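Local atomic coordinates of cycloalternan-forming enzyme (Listeria monocytogenes serovar 1/2a, PDB entry 5F7U), a protein that belongs to glycosyl hydrolase family 31 and combines a TIM barrel with several beta-rich domains, among them a family 6 carbohydrate-binding module. Residues A249-G254 and Q722-Y727; L286-F291 and N348-I353; N302-S307 and G588-Q593; Y319-D324 and N331-Y336; K710-A713 and S718-R721. The protein carries 1 engineered substitution. One frame throughout, in Å; residues are numbered along the deposited sequence.

Contact 1: A249-G254 and Q722-Y727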
# COMPACT_ATOMS: atom_id res chain seq x y z
N ALA A 249 -12.48 14.10 1.13
CA ALA A 249 -11.09 13.62 1.09
C ALA A 249 -10.91 12.62 -0.05
O ALA A 249 -11.85 11.86 -0.37
CB ALA A 249 -10.71 12.99 2.41
N PHE A 250 -9.72 12.63 -0.66
CA PHE A 250 -9.44 11.79 -1.83
C PHE A 250 -8.17 10.98 -1.62
O PHE A 250 -7.08 11.56 -1.44
CB PHE A 250 -9.26 12.66 -3.07
CG PHE A 250 -10.46 13.51 -3.38
CD1 PHE A 250 -11.60 12.94 -3.97
CD2 PHE A 250 -10.44 14.90 -3.12
CE1 PHE A 250 -12.71 13.73 -4.29
CE2 PHE A 250 -11.55 15.69 -3.44
CZ PHE A 250 -12.68 15.11 -4.02
N TYR A 251 -8.33 9.67 -1.67
CA TYR A 251 -7.27 8.75 -1.30
C TYR A 251 -6.83 7.89 -2.46
O TYR A 251 -7.61 7.66 -3.38
CB TYR A 251 -7.77 7.81 -0.20
CG TYR A 251 -8.36 8.52 1.00
CD1 TYR A 251 -7.56 9.24 1.88
CD2 TYR A 251 -9.73 8.42 1.28
CE1 TYR A 251 -8.11 9.86 3.02
CE2 TYR A 251 -10.29 9.02 2.40
CZ TYR A 251 -9.48 9.74 3.26
OH TYR A 251 -10.03 10.35 4.37
N GLY A 252 -5.60 7.39 -2.40
CA GLY A 252 -5.11 6.42 -3.37
C GLY A 252 -4.22 7.06 -4.42
O GLY A 252 -3.20 7.63 -4.08
N PHE A 253 -4.65 6.97 -5.68
CA PHE A 253 -3.88 7.45 -6.85
C PHE A 253 -2.57 6.69 -7.09
O PHE A 253 -1.64 7.21 -7.71
CB PHE A 253 -3.61 8.97 -6.81
CG PHE A 253 -4.85 9.82 -6.64
CD1 PHE A 253 -5.34 10.13 -5.37
CD2 PHE A 253 -5.50 10.36 -7.77
CE1 PHE A 253 -6.45 10.95 -5.21
CE2 PHE A 253 -6.62 11.20 -7.61
CZ PHE A 253 -7.10 11.50 -6.32
N GLY A 254 -2.52 5.45 -6.61
CA GLY A 254 -1.25 4.73 -6.61
C GLY A 254 -0.49 4.93 -5.32
O GLY A 254 -1.09 5.00 -4.24
N GLN A 722 -5.37 2.89 5.81
CA GLN A 722 -5.55 4.22 6.40
C GLN A 722 -6.91 4.18 7.12
O GLN A 722 -7.84 3.45 6.68
CB GLN A 722 -5.53 5.23 5.25
CG GLN A 722 -5.33 6.70 5.65
CD GLN A 722 -6.63 7.34 6.14
OE1 GLN A 722 -7.70 6.97 5.68
NE2 GLN A 722 -6.54 8.28 7.07
N MET A 723 -7.06 4.95 8.21
CA MET A 723 -8.23 4.77 9.09
C MET A 723 -9.58 4.98 8.42
O MET A 723 -10.55 4.30 8.74
CB MET A 723 -8.13 5.67 10.34
CG MET A 723 -6.94 5.40 11.26
SD MET A 723 -6.81 3.74 11.93
CE MET A 723 -8.37 3.61 12.82
N ALA A 724 -9.63 5.91 7.45
CA ALA A 724 -10.87 6.23 6.75
C ALA A 724 -11.34 5.11 5.81
O ALA A 724 -12.48 5.13 5.33
CB ALA A 724 -10.75 7.57 6.00
N MET A 725 -10.48 4.12 5.55
CA MET A 725 -10.93 2.94 4.79
C MET A 725 -11.89 2.09 5.61
O MET A 725 -12.76 1.43 5.04
CB MET A 725 -9.76 2.06 4.34
CG MET A 725 -8.81 2.71 3.35
SD MET A 725 -9.56 3.37 1.87
CE MET A 725 -10.12 1.88 1.06
N ASP A 726 -11.73 2.08 6.93
CA ASP A 726 -12.66 1.32 7.79
C ASP A 726 -13.73 2.21 8.43
O ASP A 726 -14.81 1.71 8.86
CB ASP A 726 -11.90 0.56 8.88
CG ASP A 726 -11.12 -0.64 8.36
OD1 ASP A 726 -10.94 -0.80 7.14
OD2 ASP A 726 -10.66 -1.43 9.22
N TYR A 727 -13.44 3.51 8.52
CA TYR A 727 -14.31 4.47 9.25
C TYR A 727 -14.52 5.74 8.43
O TYR A 727 -14.09 6.83 8.84
CB TYR A 727 -13.73 4.78 10.64
CG TYR A 727 -13.46 3.56 11.46
CD1 TYR A 727 -14.47 2.95 12.21
CD2 TYR A 727 -12.20 2.97 11.45
CE1 TYR A 727 -14.22 1.80 12.95
CE2 TYR A 727 -11.93 1.83 12.20
CZ TYR A 727 -12.95 1.25 12.93
OH TYR A 727 -12.66 0.10 13.65
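Y251 reaches from a strand of the galactose mutarotase-like domain to Q722 and A724, at the start of a short helix in the family 31 C-terminal domain, so this is an interface between two domains in the buried middle of the chain. The tight part is small. A724 CB lies 3.3 Å from Y251 OH and 3.7 Å from Y251 CZ, approaching the phenol end of the ring obliquely. Beside it Q722 OE1 lies over one face of the same ring, 3.9 Å from Y251 CE1, with the amide plane 19° from that of the ring. The ring gets there because Y251 CG stands anti to its own carbonyl carbon (chi1 -53°). Nothing polar joins the two segments directly: Y251 OH bonds to the carbonyl O of R734, and Q722 NE2 to the carbonyls of A733 and L736, which fixes how the amide is turned. Away from the tyrosine the packing slackens. M725 comes no closer than 5.1 Å to the strand segment and packs on helix 343-354 instead, while D726 and Y727 carry the helical turn off to a partly exposed flank. Q722 is also the N-cap of that helix: its OE1, the atom over the tyrosine ring, accepts from A724 N at 2.8 Å, the donor standing above the plane of the amide carbonyl.

Contact 2: L286-F291 and N348-I353. With MG (magnesium ion), chain H.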
# COMPACT_ATOMS: atom_id res chain seq x y z
N LEU A 286 4.92 4.33 -8.96
CA LEU A 286 3.75 3.45 -9.09
C LEU A 286 2.53 4.36 -9.06
O LEU A 286 2.12 4.83 -8.00
CB LEU A 286 3.76 2.41 -7.94
CG LEU A 286 2.94 1.12 -8.14
CD1 LEU A 286 3.19 0.23 -6.92
CD2 LEU A 286 1.46 1.40 -8.31
N ALA A 287 1.98 4.61 -10.25
CA ALA A 287 0.92 5.62 -10.43
C ALA A 287 -0.30 4.93 -10.99
O ALA A 287 -0.20 4.21 -11.98
CB ALA A 287 1.39 6.70 -11.41
N VAL A 288 -1.44 5.16 -10.36
CA VAL A 288 -2.67 4.42 -10.71
C VAL A 288 -3.79 5.44 -10.82
O VAL A 288 -3.98 6.23 -9.91
CB VAL A 288 -3.03 3.41 -9.58
CG1 VAL A 288 -4.34 2.70 -9.92
CG2 VAL A 288 -1.88 2.39 -9.36
N PRO A 289 -4.55 5.44 -11.94
CA PRO A 289 -5.62 6.45 -12.09
C PRO A 289 -6.93 6.01 -11.41
O PRO A 289 -7.96 5.88 -12.05
CB PRO A 289 -5.77 6.55 -13.62
CG PRO A 289 -5.48 5.12 -14.08
CD PRO A 289 -4.41 4.60 -13.14
N PHE A 290 -6.84 5.76 -10.10
CA PHE A 290 -7.95 5.30 -9.29
C PHE A 290 -7.84 6.03 -7.97
O PHE A 290 -6.78 6.06 -7.37
CB PHE A 290 -7.83 3.79 -9.05
CG PHE A 290 -8.79 3.24 -8.01
CD1 PHE A 290 -10.18 3.42 -8.10
CD2 PHE A 290 -8.28 2.46 -6.97
CE1 PHE A 290 -11.04 2.87 -7.14
CE2 PHE A 290 -9.14 1.90 -6.00
CZ PHE A 290 -10.52 2.10 -6.09
N PHE A 291 -8.95 6.62 -7.54
CA PHE A 291 -9.03 7.15 -6.18
C PHE A 291 -10.29 6.69 -5.47
O PHE A 291 -11.28 6.33 -6.09
CB PHE A 291 -8.90 8.69 -6.15
CG PHE A 291 -10.11 9.45 -6.67
CD1 PHE A 291 -11.24 9.64 -5.86
CD2 PHE A 291 -10.10 10.00 -7.96
CE1 PHE A 291 -12.34 10.34 -6.33
CE2 PHE A 291 -11.20 10.71 -8.42
CZ PHE A 291 -12.32 10.88 -7.61
N ASN A 348 -12.38 -3.81 -3.55
CA ASN A 348 -12.65 -5.11 -4.15
C ASN A 348 -13.23 -4.97 -5.57
O ASN A 348 -12.79 -5.67 -6.49
CB ASN A 348 -13.58 -5.96 -3.29
CG ASN A 348 -13.75 -7.34 -3.86
OD1 ASN A 348 -12.80 -8.12 -3.94
ND2 ASN A 348 -14.97 -7.64 -4.31
N ASN A 349 -14.21 -4.08 -5.73
CA ASN A 349 -14.83 -3.87 -7.06
C ASN A 349 -13.82 -3.37 -8.08
O ASN A 349 -13.83 -3.80 -9.23
CB ASN A 349 -16.06 -2.96 -6.96
CG ASN A 349 -17.18 -3.60 -6.16
OD1 ASN A 349 -17.19 -4.81 -5.96
ND2 ASN A 349 -18.13 -2.78 -5.67
N TYR A 350 -12.92 -2.49 -7.65
CA TYR A 350 -11.83 -2.03 -8.48
C TYR A 350 -10.97 -3.24 -8.91
O TYR A 350 -10.58 -3.33 -10.07
CB TYR A 350 -11.02 -0.95 -7.75
CG TYR A 350 -9.67 -0.70 -8.37
CD1 TYR A 350 -9.55 0.03 -9.56
CD2 TYR A 350 -8.51 -1.23 -7.79
CE1 TYR A 350 -8.32 0.24 -10.15
CE2 TYR A 350 -7.26 -1.04 -8.39
CZ TYR A 350 -7.17 -0.29 -9.57
OH TYR A 350 -5.96 -0.13 -10.18
N THR A 351 -10.68 -4.15 -7.99
CA THR A 351 -9.87 -5.33 -8.34
C THR A 351 -10.63 -6.31 -9.25
O THR A 351 -10.00 -7.08 -9.99
CB THR A 351 -9.27 -6.06 -7.13
OG1 THR A 351 -10.31 -6.63 -6.34
CG2 THR A 351 -8.39 -5.10 -6.33
N ASP A 352 -11.96 -6.27 -9.22
CA ASP A 352 -12.74 -7.02 -10.20
C ASP A 352 -12.40 -6.53 -11.61
O ASP A 352 -12.36 -7.32 -12.57
CB ASP A 352 -14.23 -6.84 -10.01
CG ASP A 352 -14.77 -7.57 -8.81
OD1 ASP A 352 -14.21 -8.59 -8.35
OD2 ASP A 352 -15.82 -7.12 -8.32
N ILE A 353 -12.15 -5.23 -11.72
CA ILE A 353 -11.92 -4.61 -13.02
C ILE A 353 -10.46 -4.81 -13.46
O ILE A 353 -10.21 -5.14 -14.62
CB ILE A 353 -12.30 -3.11 -13.02
CG1 ILE A 353 -13.81 -2.92 -12.73
CG2 ILE A 353 -11.91 -2.44 -14.35
CD1 ILE A 353 -14.14 -1.54 -12.20
MG MG H . -18.80 -6.20 -5.54
O HOH W 1 -17.83 -6.92 -3.94
O HOH W 2 -19.84 -4.93 -4.31
O HOH W 3 -17.85 -7.56 -6.71
O HOH W 4 -20.29 -7.68 -5.30
O HOH W 5 -19.78 -5.29 -7.17
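F290 and Y350 lie face against face, an offset stack with ring centroids 3.9 Å apart and planes only 3° from parallel. Y350 CG sits over the centre of the phenylalanine ring, and the tyrosine CB adds a CH-pi contact over the same face, 3.5 Å from F290 CZ. At the far end of the tyrosine, V288 CG1 comes within 3.3 Å of Y350 OH. Both aromatic side chains leave their backbones with CG anti to the amide N (chi1 169° for F290, 164° for Y350), which sends the two rings toward each other from strand and helix. One step out is P289, the centre of an inverse gamma turn: it puts a corner between V288 and F290, yet both side chains still face helix 343-354. Y350 also makes an edge-to-face pair with Y300, and I338 packs on F290, so the stack joins the helix to the beta-sandwich of the galactose mutarotase-like domain. N349, next to the tyrosine, leads away from the stack to a magnesium ion bound by N349 OD1 at 2.2 Å. Five waters complete the octahedron; N348 ND2, N349 ND2 and D352 OD2 each hold one of them. The chemistry therefore divides by helix face: strand and helix meet without a hydrogen bond, by dispersion between rings, while the metal has a single direct protein ligand and is otherwise held through its waters.

Contact 3: N302-S307 and G588-Q593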
# COMPACT_ATOMS: atom_id res chain seq x y z
N ASN A 302 -10.08 4.31 -16.93
CA ASN A 302 -9.53 3.11 -17.55
C ASN A 302 -8.71 3.46 -18.78
O ASN A 302 -9.23 3.44 -19.90
CB ASN A 302 -10.65 2.12 -17.89
CG ASN A 302 -10.11 0.82 -18.50
OD1 ASN A 302 -8.96 0.46 -18.29
ND2 ASN A 302 -10.95 0.14 -19.27
N SER A 303 -7.46 3.84 -18.56
CA SER A 303 -6.53 4.14 -19.65
C SER A 303 -5.12 4.13 -19.10
O SER A 303 -4.89 4.57 -17.98
CB SER A 303 -6.79 5.55 -20.19
OG SER A 303 -5.91 5.81 -21.29
N ASP A 304 -4.18 3.69 -19.93
CA ASP A 304 -2.77 3.74 -19.57
C ASP A 304 -2.12 5.06 -19.95
O ASP A 304 -0.98 5.30 -19.54
CB ASP A 304 -2.01 2.57 -20.22
CG ASP A 304 -2.39 1.23 -19.60
OD1 ASP A 304 -2.75 1.22 -18.41
OD2 ASP A 304 -2.30 0.21 -20.31
N PHE A 305 -2.81 5.92 -20.70
CA PHE A 305 -2.24 7.26 -21.00
C PHE A 305 -2.09 8.07 -19.72
O PHE A 305 -2.80 7.85 -18.74
CB PHE A 305 -3.13 8.04 -21.98
CG PHE A 305 -3.08 7.54 -23.40
CD1 PHE A 305 -2.03 7.89 -24.25
CD2 PHE A 305 -4.12 6.76 -23.92
CE1 PHE A 305 -1.99 7.43 -25.57
CE2 PHE A 305 -4.09 6.32 -25.25
CZ PHE A 305 -3.02 6.64 -26.07
N HIS A 306 -1.13 9.01 -19.73
CA HIS A 306 -1.02 9.97 -18.63
C HIS A 306 -2.34 10.72 -18.41
O HIS A 306 -3.01 11.14 -19.36
CB HIS A 306 0.10 10.96 -18.94
CG HIS A 306 0.03 12.21 -18.11
ND1 HIS A 306 -0.37 13.41 -18.64
CD2 HIS A 306 0.30 12.43 -16.81
CE1 HIS A 306 -0.34 14.33 -17.68
NE2 HIS A 306 0.06 13.76 -16.56
N SER A 307 -2.71 10.86 -17.14
CA SER A 307 -3.83 11.70 -16.75
C SER A 307 -3.38 12.63 -15.61
O SER A 307 -2.41 12.32 -14.87
CB SER A 307 -5.04 10.86 -16.32
OG SER A 307 -4.69 9.92 -15.30
N GLY A 588 4.90 0.42 -11.39
CA GLY A 588 3.76 -0.17 -12.11
C GLY A 588 2.56 0.74 -12.19
O GLY A 588 2.61 1.90 -11.76
N THR A 589 1.49 0.22 -12.77
CA THR A 589 0.24 0.97 -12.85
C THR A 589 -0.92 0.05 -12.45
O THR A 589 -0.69 -0.96 -11.78
CB THR A 589 0.08 1.68 -14.22
OG1 THR A 589 -1.03 2.59 -14.15
CG2 THR A 589 -0.10 0.67 -15.33
N SER A 590 -2.16 0.39 -12.80
CA SER A 590 -3.30 -0.50 -12.51
C SER A 590 -3.01 -1.92 -12.99
O SER A 590 -2.51 -2.13 -14.11
CB SER A 590 -4.56 0.01 -13.21
OG SER A 590 -4.40 -0.03 -14.60
N GLY A 591 -3.31 -2.89 -12.12
CA GLY A 591 -2.99 -4.32 -12.37
C GLY A 591 -1.67 -4.76 -11.76
O GLY A 591 -1.41 -5.96 -11.69
N ALA A 592 -0.84 -3.81 -11.32
CA ALA A 592 0.43 -4.16 -10.66
C ALA A 592 0.21 -5.21 -9.56
O ALA A 592 1.04 -6.09 -9.36
CB ALA A 592 1.07 -2.93 -10.05
N GLN A 593 -0.92 -5.09 -8.87
CA GLN A 593 -1.22 -5.96 -7.73
C GLN A 593 -1.25 -7.45 -8.06
O GLN A 593 -1.08 -8.27 -7.16
CB GLN A 593 -2.54 -5.52 -7.07
CG GLN A 593 -3.77 -5.74 -7.95
CD GLN A 593 -4.13 -4.56 -8.84
OE1 GLN A 593 -3.32 -3.67 -9.09
NE2 GLN A 593 -5.37 -4.55 -9.30
O HOH W 6 -3.07 2.75 -16.00
O HOH W 7 -5.81 2.26 -16.18
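T589 OG1 takes a proton from water 6 at 2.8 Å and is also bonded to the carbonyl O of A287, so two partners grip this hydroxyl. Across the contact the same water lies 2.9 Å from D304 OD1 and 3.2 Å from S303 O. It has more acceptors around it than protons to give, so these links cannot all be made at once. Direct touching is slight: D304 OD1 approaches T589 CG2 to 4.1 Å, and no hydrogen bond passes straight from one segment to the other. T589 OG1 can face the water and A287 because it stands opposite the backbone N (chi1 -170°). The other carboxylate oxygen, D304 OD2, pairs with R561 NE in a salt bridge. R561, on helix 555-577, also bonds through NH2 to S590 O, and one guanidinium thereby spans both loops, which would tend to favour a charged carboxylate at D304. Each loop is braced from within. S303 OG accepts from F305 N at 3.2 Å, an ST turn, while A592 N bonds to T589 O at 2.9 Å and closes a type II turn with G591 at its third position. That turn belongs to the loop leaving the fifth strand of the TIM barrel, and the segment facing it links two strands of the galactose mutarotase-like domain: a hydrated interface between barrel and beta-sandwich.

Contact 4: Y319-D324 and N331-Y336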
# COMPACT_ATOMS: atom_id res chain seq x y z
N TYR A 319 -13.49 19.06 -8.75
CA TYR A 319 -12.38 18.17 -9.16
C TYR A 319 -12.53 17.70 -10.60
O TYR A 319 -13.64 17.60 -11.12
CB TYR A 319 -12.12 16.99 -8.20
CG TYR A 319 -13.10 15.84 -8.27
CD1 TYR A 319 -12.91 14.78 -9.18
CD2 TYR A 319 -14.20 15.80 -7.42
CE1 TYR A 319 -13.81 13.70 -9.23
CE2 TYR A 319 -15.11 14.72 -7.44
CZ TYR A 319 -14.90 13.67 -8.34
OH TYR A 319 -15.80 12.63 -8.38
N SER A 320 -11.39 17.43 -11.24
CA SER A 320 -11.40 17.17 -12.68
C SER A 320 -10.38 16.11 -13.00
O SER A 320 -9.39 15.97 -12.27
CB SER A 320 -11.03 18.43 -13.45
OG SER A 320 -11.83 19.55 -13.05
N PHE A 321 -10.61 15.37 -14.08
CA PHE A 321 -9.52 14.63 -14.69
C PHE A 321 -9.30 15.11 -16.10
O PHE A 321 -10.24 15.49 -16.79
CB PHE A 321 -9.67 13.10 -14.59
CG PHE A 321 -10.85 12.53 -15.32
CD1 PHE A 321 -10.84 12.38 -16.71
CD2 PHE A 321 -11.97 12.08 -14.61
CE1 PHE A 321 -11.93 11.83 -17.38
CE2 PHE A 321 -13.07 11.51 -15.27
CZ PHE A 321 -13.04 11.40 -16.66
N VAL A 322 -8.04 15.12 -16.51
CA VAL A 322 -7.69 15.45 -17.89
C VAL A 322 -6.85 14.28 -18.35
O VAL A 322 -5.79 14.01 -17.77
CB VAL A 322 -6.90 16.78 -17.99
CG1 VAL A 322 -6.59 17.08 -19.46
CG2 VAL A 322 -7.72 17.92 -17.41
N LEU A 323 -7.35 13.57 -19.35
CA LEU A 323 -6.72 12.34 -19.82
C LEU A 323 -6.14 12.56 -21.20
O LEU A 323 -6.85 13.04 -22.09
CB LEU A 323 -7.77 11.21 -19.87
CG LEU A 323 -7.31 9.88 -20.50
CD1 LEU A 323 -6.23 9.16 -19.70
CD2 LEU A 323 -8.49 8.94 -20.70
N ASP A 324 -4.87 12.20 -21.37
CA ASP A 324 -4.21 12.31 -22.67
C ASP A 324 -4.65 11.20 -23.63
O ASP A 324 -5.17 10.16 -23.22
CB ASP A 324 -2.68 12.27 -22.50
CG ASP A 324 -2.13 13.47 -21.72
OD1 ASP A 324 -2.87 14.46 -21.46
OD2 ASP A 324 -0.94 13.44 -21.38
N ASN A 331 -10.46 6.07 -29.96
CA ASN A 331 -10.23 5.69 -28.55
C ASN A 331 -11.26 6.37 -27.63
O ASN A 331 -11.13 7.57 -27.37
CB ASN A 331 -8.83 6.14 -28.08
CG ASN A 331 -7.69 5.29 -28.63
OD1 ASN A 331 -7.91 4.19 -29.14
ND2 ASN A 331 -6.45 5.81 -28.53
N MET A 332 -12.29 5.63 -27.19
CA MET A 332 -13.29 6.20 -26.27
C MET A 332 -12.70 6.54 -24.90
O MET A 332 -11.77 5.88 -24.43
CB MET A 332 -14.44 5.21 -26.06
CG MET A 332 -15.34 5.04 -27.26
SD MET A 332 -16.84 4.14 -26.80
CE MET A 332 -16.17 2.50 -26.59
N LEU A 333 -13.26 7.56 -24.25
CA LEU A 333 -13.02 7.78 -22.83
C LEU A 333 -13.81 6.71 -22.07
O LEU A 333 -14.97 6.49 -22.37
CB LEU A 333 -13.48 9.19 -22.42
CG LEU A 333 -13.55 9.48 -20.91
CD1 LEU A 333 -12.15 9.47 -20.28
CD2 LEU A 333 -14.22 10.82 -20.65
N ASP A 334 -13.18 6.08 -21.09
CA ASP A 334 -13.76 4.93 -20.39
C ASP A 334 -13.46 5.09 -18.90
O ASP A 334 -12.29 5.04 -18.49
CB ASP A 334 -13.12 3.67 -20.97
CG ASP A 334 -13.67 2.37 -20.39
OD1 ASP A 334 -14.61 2.37 -19.57
OD2 ASP A 334 -13.13 1.32 -20.78
N TYR A 335 -14.49 5.32 -18.09
CA TYR A 335 -14.25 5.46 -16.64
C TYR A 335 -15.38 4.88 -15.80
O TYR A 335 -16.50 4.68 -16.30
CB TYR A 335 -13.93 6.92 -16.23
CG TYR A 335 -15.07 7.91 -16.35
CD1 TYR A 335 -15.39 8.48 -17.58
CD2 TYR A 335 -15.80 8.31 -15.21
CE1 TYR A 335 -16.44 9.40 -17.71
CE2 TYR A 335 -16.86 9.23 -15.33
CZ TYR A 335 -17.16 9.77 -16.58
OH TYR A 335 -18.18 10.67 -16.77
N TYR A 336 -15.08 4.57 -14.55
CA TYR A 336 -16.03 3.90 -13.69
C TYR A 336 -16.26 4.73 -12.44
O TYR A 336 -15.31 5.32 -11.90
CB TYR A 336 -15.52 2.54 -13.24
CG TYR A 336 -15.24 1.52 -14.31
CD1 TYR A 336 -14.06 1.56 -15.08
CD2 TYR A 336 -16.11 0.44 -14.50
CE1 TYR A 336 -13.80 0.58 -16.06
CE2 TYR A 336 -15.85 -0.54 -15.46
CZ TYR A 336 -14.70 -0.46 -16.23
OH TYR A 336 -14.49 -1.47 -17.15
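The strand segments carrying F321 and L323 on one side and L333 and Y335 on the other run roughly antiparallel, with 139° between their directions. Their axes come no nearer than 9.9 Å, too far for backbone pairing, and what fills the gap is side chains. L333 CD1 touches two residues of the other strand, 3.7 Å from L323 CD2 and equally 3.7 Å from F321 CE1. Each leucine has CG anti to its backbone N, and the two chains cross obliquely where their methyls meet. F321 and L333 come at each other from opposite directions, and the methyl meets the ring obliquely. This is the face-to-face packing of a beta-sandwich, as in the galactose mutarotase-like domain of family 31: strand 318-327 pairs in its own layer with 235-243 and 307-311, strand 333-338 with 158-164 and 297-301. Further along, F321 turns its edge to the face of Y335, an edge-to-face pair with centroids 5.2 Å apart and planes at 66°. F321 CZ is the leading atom, 3.9 Å from Y335 CD1 and offset toward the rim of the tyrosine ring. Y335 OH is bonded to N240 ND2 on strand 235-243, which fixes the outer end of the ring. M299 and V301 of strand 297-301 also pack on F321. On the reverse side of strand 333-338, D334 points away from the packed interior, its OD2 taking R160 NH2 in a salt bridge and N302 ND2 in a hydrogen bond.

Contact 5: K710-A713 and S718-R721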
# COMPACT_ATOMS: atom_id res chain seq x y z
N LYS A 710 -4.38 -13.63 2.52
CA LYS A 710 -5.37 -14.36 1.73
C LYS A 710 -6.64 -13.53 1.54
O LYS A 710 -7.23 -13.57 0.47
CB LYS A 710 -5.70 -15.71 2.41
CG LYS A 710 -6.84 -16.51 1.79
CD LYS A 710 -6.44 -17.21 0.51
CE LYS A 710 -7.15 -18.55 0.34
NZ LYS A 710 -8.61 -18.52 0.67
N ASP A 711 -7.03 -12.78 2.58
CA ASP A 711 -8.21 -11.91 2.48
C ASP A 711 -8.01 -10.80 1.45
O ASP A 711 -8.97 -10.38 0.78
CB ASP A 711 -8.58 -11.30 3.83
CG ASP A 711 -10.07 -10.89 3.89
OD1 ASP A 711 -10.93 -11.64 3.37
OD2 ASP A 711 -10.36 -9.84 4.48
N THR A 712 -6.78 -10.33 1.30
CA THR A 712 -6.47 -9.39 0.19
C THR A 712 -6.76 -10.05 -1.16
O THR A 712 -7.40 -9.47 -2.03
CB THR A 712 -5.01 -8.95 0.21
OG1 THR A 712 -4.75 -8.19 1.39
CG2 THR A 712 -4.70 -8.09 -1.04
N ALA A 713 -6.24 -11.26 -1.33
CA ALA A 713 -6.32 -11.97 -2.61
C ALA A 713 -7.76 -12.33 -2.94
O ALA A 713 -8.18 -12.22 -4.11
CB ALA A 713 -5.43 -13.21 -2.60
N SER A 718 -7.02 -4.69 1.71
CA SER A 718 -5.57 -4.56 1.91
C SER A 718 -5.17 -4.86 3.34
O SER A 718 -5.97 -4.69 4.26
CB SER A 718 -5.12 -3.15 1.50
OG SER A 718 -5.32 -3.00 0.10
N MET A 719 -3.92 -5.29 3.52
CA MET A 719 -3.43 -5.69 4.84
C MET A 719 -3.25 -4.51 5.80
O MET A 719 -3.57 -4.60 6.99
CB MET A 719 -2.11 -6.45 4.70
CG MET A 719 -2.34 -7.85 4.14
SD MET A 719 -0.80 -8.60 3.62
CE MET A 719 -0.15 -9.12 5.19
N MET A 720 -2.74 -3.40 5.26
CA MET A 720 -2.49 -2.21 6.07
C MET A 720 -3.34 -1.10 5.50
O MET A 720 -3.21 -0.83 4.31
CB MET A 720 -1.01 -1.85 5.97
CG MET A 720 -0.65 -0.58 6.72
SD MET A 720 1.11 -0.14 6.64
CE MET A 720 1.27 -0.03 4.86
N ARG A 721 -4.21 -0.48 6.31
CA ARG A 721 -5.18 0.48 5.76
C ARG A 721 -5.23 1.79 6.55
O ARG A 721 -5.21 1.79 7.77
CB ARG A 721 -6.60 -0.13 5.73
CG ARG A 721 -6.72 -1.40 4.89
CD ARG A 721 -8.11 -2.05 4.89
NE ARG A 721 -8.64 -2.26 6.25
CZ ARG A 721 -8.15 -3.11 7.15
NH1 ARG A 721 -8.70 -3.20 8.37
NH2 ARG A 721 -7.11 -3.89 6.84
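A tight connection leads from helix 702-715 to strand 720-721, and across it T712 packs on S718 and M719. The fold-back is close, with T712 CA and S718 CA 5.2 Å apart. T712 OG1 does the touching, lying 3.8 Å from S718 CA and 3.7 Å from M719 CG. The hydroxyl bonds to the carbonyl O of K717, just before S718, and to S626 OG from a distant loop, and S626 OG also bonds to M719 N. One serine thus fastens both sides of the turn. M719 crosses T712 at about a right angle and lays its side chain back against I705, A708 and A709 of the same helix, bending at chi3 (79°). In the fold this is the passage from the TIM barrel region to the C-terminal domain of family 31, where strand 720-721 is an outermost strand of an antiparallel sheet and pairs with 740-742. R721, in strand 720-721, reaches back to S718: R721 NH2 donates to S718 O at 2.9 Å with an N-H...O angle of 152°, the oxygen lying close to the guanidinium plane. R721 NH1 has partners of its own, D726 OD2 in a salt bridge and the carbonyl O of G743, so the guanidinium is fixed in rotation by three groups. The S718 side chain points away from the helix, and its OG bonds to the carbonyl O of S621.

Overall arrangement
From the N terminus, contact 1 opens first at 249-254 and closes last at 722-727, spanning the other four. Contact 2 starts at 286-291 and contact 3 at 302-307; contact 2 closes at 348-353, before contact 3 closes at 588-593, so the two cross. Contact 4, a short loop from 319-324 to 331-336, falls within both. Contact 5 comes after all three, joins helix 702-715 at the end of the barrel region to the first strand of the C-terminal domain, and hands the chain directly to the second half of contact 1. Contacts 1, 2 and 4 all reach strands of the mutarotase-like region, which contact 3 joins to the barrel, contact 2 to helix 343-354 and contact 1 to the C-terminal domain.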